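PDB 5O9J: transcription initiation factor IIB from Methanocaldococcus jannaschii, which is a mini-intein of the HINT fold that probably excises itself from its host factor and joins the flanking segments by protein splicing. Local coordinates for residues I82-N87 with I144-K149; D118-A123 with G177-H182. All coordinates share one frame; numbering follows the deposited sequence.

The four segments alternate along the chain: 82-87, 118-123, 144-149 and 177-182. Both contacts lie within the intein splicing domain, with their centres about 9 Å apart. They share an antiparallel sheet in which strand 143-154 lies between strands 79-84 and 119-123. Contact 1 pairs 79-84 with 143-154 inside this sheet. Contact 2 links 119-123 to the approach to strand 180-183, which lies in a mixed sheet that also holds 96-102. The two contacts meet directly through probable backbone hydrogen bonds, Ile144 N to Leu122 O and Ile148 N to Asp118 O. Contact 2 thus brings in the segment just before the C-terminal end of the intein.

Contact 1. Residues I82-N87 with I144-K149; sequences IVVEGN and IFLKIK
Glu85 OE2 accepts a hydrogen bond from the backbone N of Lys147 at 2.8 Å. The bond is nearly straight at the hydrogen (169°), but the donor lies above the carboxylate plane. Beyond CG the Glu85 chain is extended (chi2 171°), which carries the carboxylate across to the facing strand. OE2 also rests 3.3 Å from Lys147 CB. The backbone of Glu85 binds the same residue: its N donates to Lys147 O at 3.0 Å. Glu85 thus holds both backbone polar groups of Lys147. Val84 and Ile148 form an antiparallel non-hydrogen-bonded pair, and the N of Lys149 donates to Val83 O in a bond modelled rather short.

Apolar groups fill one side. Val84 CG2 meets Leu146 CD1 at 4.0 Å, the two side chains crossing at about a right angle. Ile82 CG2 touches Ile148 CG1 at the same distance. Lys149 bends at chi3 (-55°), and its NZ donates to Asn87 OD1 at 3.2 Å from above the amide plane. A dioxane molecule, probably from the crystallisation liquor, lies beside Lys149 and accepts a bond from Gly86 N.

Gly86 and Asn87 lie in the hairpin turn joining strand 79-84 to strand 88-92. In the sheet, 79-84 lies between 88-92 and 143-154, while Leu114 from a loop touches both Ile82 and Ile148.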
loop_
_atom_site.group_PDB
_atom_site.type_symbol
_atom_site.label_atom_id
_atom_site.label_comp_id
_atom_site.label_asym_id
_atom_site.label_seq_id
_atom_site.Cartn_x
_atom_site.Cartn_y
_atom_site.Cartn_z
ATOM N N ILE A 82 -7.291 -5.181 -9.302
ATOM C CA ILE A 82 -7.537 -4.285 -10.427
ATOM C C ILE A 82 -6.513 -4.536 -11.517
ATOM O O ILE A 82 -5.316 -4.487 -11.256
ATOM C CB ILE A 82 -7.453 -2.802 -10.022
ATOM C CG1 ILE A 82 -8.383 -2.502 -8.853
ATOM C CG2 ILE A 82 -7.804 -1.909 -11.204
ATOM C CD1 ILE A 82 -8.211 -1.095 -8.310
ATOM N N VAL A 83 -6.973 -4.808 -12.733
ATOM C CA VAL A 83 -6.056 -5.021 -13.845
ATOM C C VAL A 83 -6.298 -3.972 -14.920
ATOM O O VAL A 83 -7.425 -3.817 -15.390
ATOM C CB VAL A 83 -6.206 -6.432 -14.441
ATOM C CG1 VAL A 83 -5.112 -6.688 -15.455
ATOM C CG2 VAL A 83 -6.157 -7.473 -13.335
ATOM N N VAL A 84 -5.246 -3.243 -15.293
ATOM C CA VAL A 84 -5.364 -2.166 -16.278
ATOM C C VAL A 84 -4.565 -2.486 -17.533
ATOM O O VAL A 84 -3.857 -3.492 -17.569
ATOM C CB VAL A 84 -4.889 -0.808 -15.704
ATOM C CG1 VAL A 84 -5.743 -0.397 -14.506
ATOM C CG2 VAL A 84 -3.416 -0.865 -15.318
ATOM N N GLU A 85 -4.695 -1.639 -18.561
ATOM C CA GLU A 85 -3.928 -1.779 -19.807
ATOM C C GLU A 85 -2.448 -2.049 -19.556
ATOM O O GLU A 85 -1.846 -1.462 -18.652
ATOM C CB GLU A 85 -4.021 -0.518 -20.671
ATOM C CG GLU A 85 -5.389 0.071 -20.922
ATOM C CD GLU A 85 -5.272 1.438 -21.599
ATOM O OE1 GLU A 85 -4.269 1.665 -22.313
ATOM O OE2 GLU A 85 -6.155 2.298 -21.401
ATOM N N GLY A 86 -1.856 -2.910 -20.379
ATOM C CA GLY A 86 -0.463 -3.290 -20.208
ATOM C C GLY A 86 -0.294 -4.361 -19.141
ATOM O O GLY A 86 0.823 -4.672 -18.723
ATOM N N ASN A 87 -1.417 -4.923 -18.707
ATOM C CA ASN A 87 -1.443 -5.945 -17.666
ATOM C C ASN A 87 -0.722 -5.526 -16.388
ATOM O O ASN A 87 -0.057 -6.342 -15.753
ATOM C CB ASN A 87 -0.856 -7.259 -18.192
ATOM C CG ASN A 87 -1.852 -8.042 -19.028
ATOM O OD1 ASN A 87 -1.953 -7.849 -20.241
ATOM N ND2 ASN A 87 -2.609 -8.922 -18.377
ATOM N N ILE A 144 0.013 8.828 -15.904
ATOM C CA ILE A 144 -0.455 8.153 -17.096
ATOM C C ILE A 144 -1.884 7.682 -16.873
ATOM O O ILE A 144 -2.297 7.461 -15.736
ATOM C CB ILE A 144 0.460 6.974 -17.467
ATOM C CG1 ILE A 144 0.507 5.959 -16.330
ATOM C CG2 ILE A 144 1.873 7.475 -17.757
ATOM C CD1 ILE A 144 1.486 4.838 -16.565
ATOM N N PHE A 145 -2.632 7.535 -17.962
ATOM C CA PHE A 145 -4.061 7.229 -17.888
ATOM C C PHE A 145 -4.363 5.871 -18.499
ATOM O O PHE A 145 -4.168 5.659 -19.697
ATOM C CB PHE A 145 -4.866 8.327 -18.588
ATOM C CG PHE A 145 -4.668 9.684 -17.981
ATOM C CD1 PHE A 145 -3.540 10.428 -18.271
ATOM C CD2 PHE A 145 -5.594 10.204 -17.092
ATOM C CE1 PHE A 145 -3.344 11.674 -17.695
ATOM C CE2 PHE A 145 -5.406 11.456 -16.519
ATOM C CZ PHE A 145 -4.277 12.189 -16.821
ATOM N N LEU A 146 -4.847 4.951 -17.674
ATOM C CA LEU A 146 -5.001 3.574 -18.108
ATOM C C LEU A 146 -6.381 3.027 -17.763
ATOM O O LEU A 146 -6.844 3.154 -16.620
ATOM C CB LEU A 146 -3.912 2.704 -17.475
ATOM C CG LEU A 146 -2.453 3.107 -17.719
ATOM C CD1 LEU A 146 -1.516 2.315 -16.820
ATOM C CD2 LEU A 146 -2.048 2.950 -19.192
ATOM N N LYS A 147 -7.030 2.419 -18.755
ATOM C CA LYS A 147 -8.341 1.811 -18.560
ATOM C C LYS A 147 -8.257 0.533 -17.731
ATOM O O LYS A 147 -7.332 -0.265 -17.889
ATOM C CB LYS A 147 -9.010 1.492 -19.909
ATOM C CG LYS A 147 -9.634 2.687 -20.628
ATOM C CD LYS A 147 -10.427 2.237 -21.865
ATOM C CE LYS A 147 -11.019 3.421 -22.636
ATOM N NZ LYS A 147 -10.393 3.645 -23.980
ATOM N N ILE A 148 -9.232 0.342 -16.854
ATOM C CA ILE A 148 -9.374 -0.919 -16.147
ATOM C C ILE A 148 -9.829 -2.013 -17.121
ATOM O O ILE A 148 -10.781 -1.820 -17.876
ATOM C CB ILE A 148 -10.380 -0.792 -14.982
ATOM C CG1 ILE A 148 -9.844 0.176 -13.919
ATOM C CG2 ILE A 148 -10.689 -2.156 -14.391
ATOM C CD1 ILE A 148 -10.798 0.434 -12.770
ATOM N N LYS A 149 -9.132 -3.145 -17.119
ATOM C CA LYS A 149 -9.528 -4.286 -17.941
ATOM C C LYS A 149 -10.369 -5.275 -17.147
ATOM O O LYS A 149 -11.474 -5.644 -17.560
ATOM C CB LYS A 149 -8.305 -5.004 -18.507
ATOM C CG LYS A 149 -7.540 -4.223 -19.554
ATOM C CD LYS A 149 -6.690 -5.161 -20.398
ATOM C CE LYS A 149 -5.762 -6.015 -19.542
ATOM N NZ LYS A 149 -5.008 -7.016 -20.357
#

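Contact 2. Residues D118-A123 with G177-H182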
loop_
_atom_site.group_PDB
_atom_site.type_symbol
_atom_site.label_atom_id
_atom_site.label_comp_id
_atom_site.label_asym_id
_atom_site.label_seq_id
_atom_site.Cartn_x
_atom_site.Cartn_y
_atom_site.Cartn_z
ATOM N N ASP A 118 -13.307 2.096 -16.611
ATOM C CA ASP A 118 -12.913 3.284 -15.853
ATOM C C ASP A 118 -11.484 3.665 -16.190
ATOM O O ASP A 118 -10.652 2.798 -16.458
ATOM C CB ASP A 118 -13.038 3.053 -14.346
ATOM C CG ASP A 118 -14.271 3.705 -13.753
ATOM O OD1 ASP A 118 -14.748 4.704 -14.329
ATOM O OD2 ASP A 118 -14.757 3.224 -12.705
ATOM N N ILE A 119 -11.207 4.963 -16.185
ATOM C CA ILE A 119 -9.862 5.457 -16.443
ATOM C C ILE A 119 -9.165 5.823 -15.139
ATOM O O ILE A 119 -9.578 6.749 -14.445
ATOM C CB ILE A 119 -9.868 6.687 -17.371
ATOM C CG1 ILE A 119 -10.486 6.330 -18.725
ATOM C CG2 ILE A 119 -8.448 7.229 -17.550
ATOM C CD1 ILE A 119 -10.435 7.464 -19.734
ATOM N N LEU A 120 -8.118 5.078 -14.808
ATOM C CA LEU A 120 -7.326 5.357 -13.622
ATOM C C LEU A 120 -6.155 6.260 -13.957
ATOM O O LEU A 120 -5.620 6.225 -15.064
ATOM C CB LEU A 120 -6.813 4.063 -12.992
ATOM C CG LEU A 120 -7.886 3.135 -12.425
ATOM C CD1 LEU A 120 -7.250 2.009 -11.608
ATOM C CD2 LEU A 120 -8.870 3.928 -11.585
ATOM N N VAL A 121 -5.769 7.083 -12.993
ATOM C CA VAL A 121 -4.586 7.905 -13.146
ATOM C C VAL A 121 -3.466 7.293 -12.322
ATOM O O VAL A 121 -3.526 7.274 -11.101
ATOM C CB VAL A 121 -4.837 9.355 -12.707
ATOM C CG1 VAL A 121 -3.616 10.226 -13.030
ATOM C CG2 VAL A 121 -6.083 9.902 -13.392
ATOM N N LEU A 122 -2.449 6.772 -12.996
ATOM C CA LEU A 122 -1.329 6.172 -12.293
ATOM C C LEU A 122 -0.138 7.097 -12.349
ATOM O O LEU A 122 0.039 7.831 -13.316
ATOM C CB LEU A 122 -0.968 4.811 -12.889
ATOM C CG LEU A 122 -1.839 3.624 -12.461
ATOM C CD1 LEU A 122 -3.194 3.663 -13.132
ATOM C CD2 LEU A 122 -1.134 2.307 -12.749
ATOM N N ALA A 123 0.684 7.064 -11.314
ATOM C CA ALA A 123 1.947 7.777 -11.372
ATOM C C ALA A 123 2.841 7.060 -12.373
ATOM O O ALA A 123 2.715 5.855 -12.584
ATOM C CB ALA A 123 2.600 7.845 -10.009
ATOM N N GLY A 177 3.918 -0.960 -9.931
ATOM C CA GLY A 177 2.893 -0.606 -10.894
ATOM C C GLY A 177 2.756 0.882 -11.117
ATOM O O GLY A 177 2.604 1.337 -12.246
ATOM N N GLY A 178 2.805 1.650 -10.037
ATOM C CA GLY A 178 2.628 3.086 -10.136
ATOM C C GLY A 178 1.269 3.497 -9.609
ATOM O O GLY A 178 0.835 4.630 -9.804
ATOM N N PHE A 179 0.580 2.566 -8.949
ATOM C CA PHE A 179 -0.686 2.902 -8.319
ATOM C C PHE A 179 -0.441 3.772 -7.094
ATOM O O PHE A 179 0.544 3.594 -6.389
ATOM C CB PHE A 179 -1.453 1.649 -7.899
ATOM C CG PHE A 179 -1.866 0.769 -9.038
ATOM C CD1 PHE A 179 -1.023 -0.225 -9.503
ATOM C CD2 PHE A 179 -3.113 0.919 -9.627
ATOM C CE1 PHE A 179 -1.409 -1.049 -10.544
ATOM C CE2 PHE A 179 -3.503 0.099 -10.664
ATOM C CZ PHE A 179 -2.646 -0.884 -11.127
ATOM N N VAL A 180 -1.340 4.708 -6.833
ATOM C CA VAL A 180 -1.361 5.363 -5.534
ATOM C C VAL A 180 -2.655 4.989 -4.823
ATOM O O VAL A 180 -3.750 5.325 -5.268
ATOM C CB VAL A 180 -1.243 6.885 -5.653
ATOM C CG1 VAL A 180 -1.241 7.510 -4.265
ATOM C CG2 VAL A 180 0.022 7.243 -6.404
ATOM N N LEU A 181 -2.517 4.268 -3.722
ATOM C CA LEU A 181 -3.672 3.753 -3.008
ATOM C C LEU A 181 -3.934 4.596 -1.770
ATOM O O LEU A 181 -3.083 4.689 -0.879
ATOM C CB LEU A 181 -3.456 2.286 -2.621
ATOM C CG LEU A 181 -3.167 1.263 -3.732
ATOM C CD1 LEU A 181 -4.074 1.470 -4.947
ATOM C CD2 LEU A 181 -1.693 1.270 -4.133
ATOM N N HIS A 182 -5.107 5.216 -1.720
ATOM C CA HIS A 182 -5.480 6.025 -0.571
ATOM C C HIS A 182 -6.388 5.249 0.384
ATOM O O HIS A 182 -7.350 4.630 -0.055
ATOM C CB HIS A 182 -6.190 7.300 -1.026
ATOM C CG HIS A 182 -5.406 8.119 -2.007
ATOM N ND1 HIS A 182 -4.706 9.258 -1.630
ATOM C CD2 HIS A 182 -5.224 7.995 -3.336
ATOM C CE1 HIS A 182 -4.133 9.779 -2.693
ATOM N NE2 HIS A 182 -4.419 9.042 -3.745
HETATM O O HOH W 1 2.549 3.468 -13.791
#
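Leu122 CD2 sits over the centre of the Phe179 ring. It is 3.7 Å from the centroid and only 6° off the ring normal, a clear CH-pi contact. The two side chains lie side by side and point the same way. Phe179 CG lies beside its own backbone N (chi1 -64°), and the ring turns back to meet Leu122 although its CB points away. Leu120 CD1 comes in at the ring edge, 4.3 Å from Phe179 CE2. With an alanine here in place of Phe179, Leu122 CD2 would probably lose the face it sits on and Leu120 CD1 its edge contact, opening a gap between the two segments.

One backbone bond and a water bridge join the segments beside this packing. Ala123 N donates to Gly178 O at 2.9 Å. The same oxygen lies 3.6 Å from Leu122 CB. A bridging water donates to Ala123 O at 2.7 Å and to Gly177 O at 2.6 Å. Gly178 is pressed close to the strand: a CB there would clash with Ala123 O. Gly177 likewise has no room for a CB, which would run into the Phe179 ring. Further out, Asn128 OD1 accepts bonds from the backbone N atoms of both Gly178 and Phe179. It probably helps hold the backbone at the base of the ring.

The touching parts run at 98° to each other, so this is not a sheet pairing. Strand 180-183 leads to the C-terminal end of the intein, where the downstream splice junction lies in this family. Strand 119-123 pairs with 143-154 and also makes backbone bonds to 96-102. Leu181 reaches Val98 and Tyr130, and His182 packs its ring near that of Phe99. Strand 180-183 itself lies between 96-102 and 127-131 in the mixed sheet.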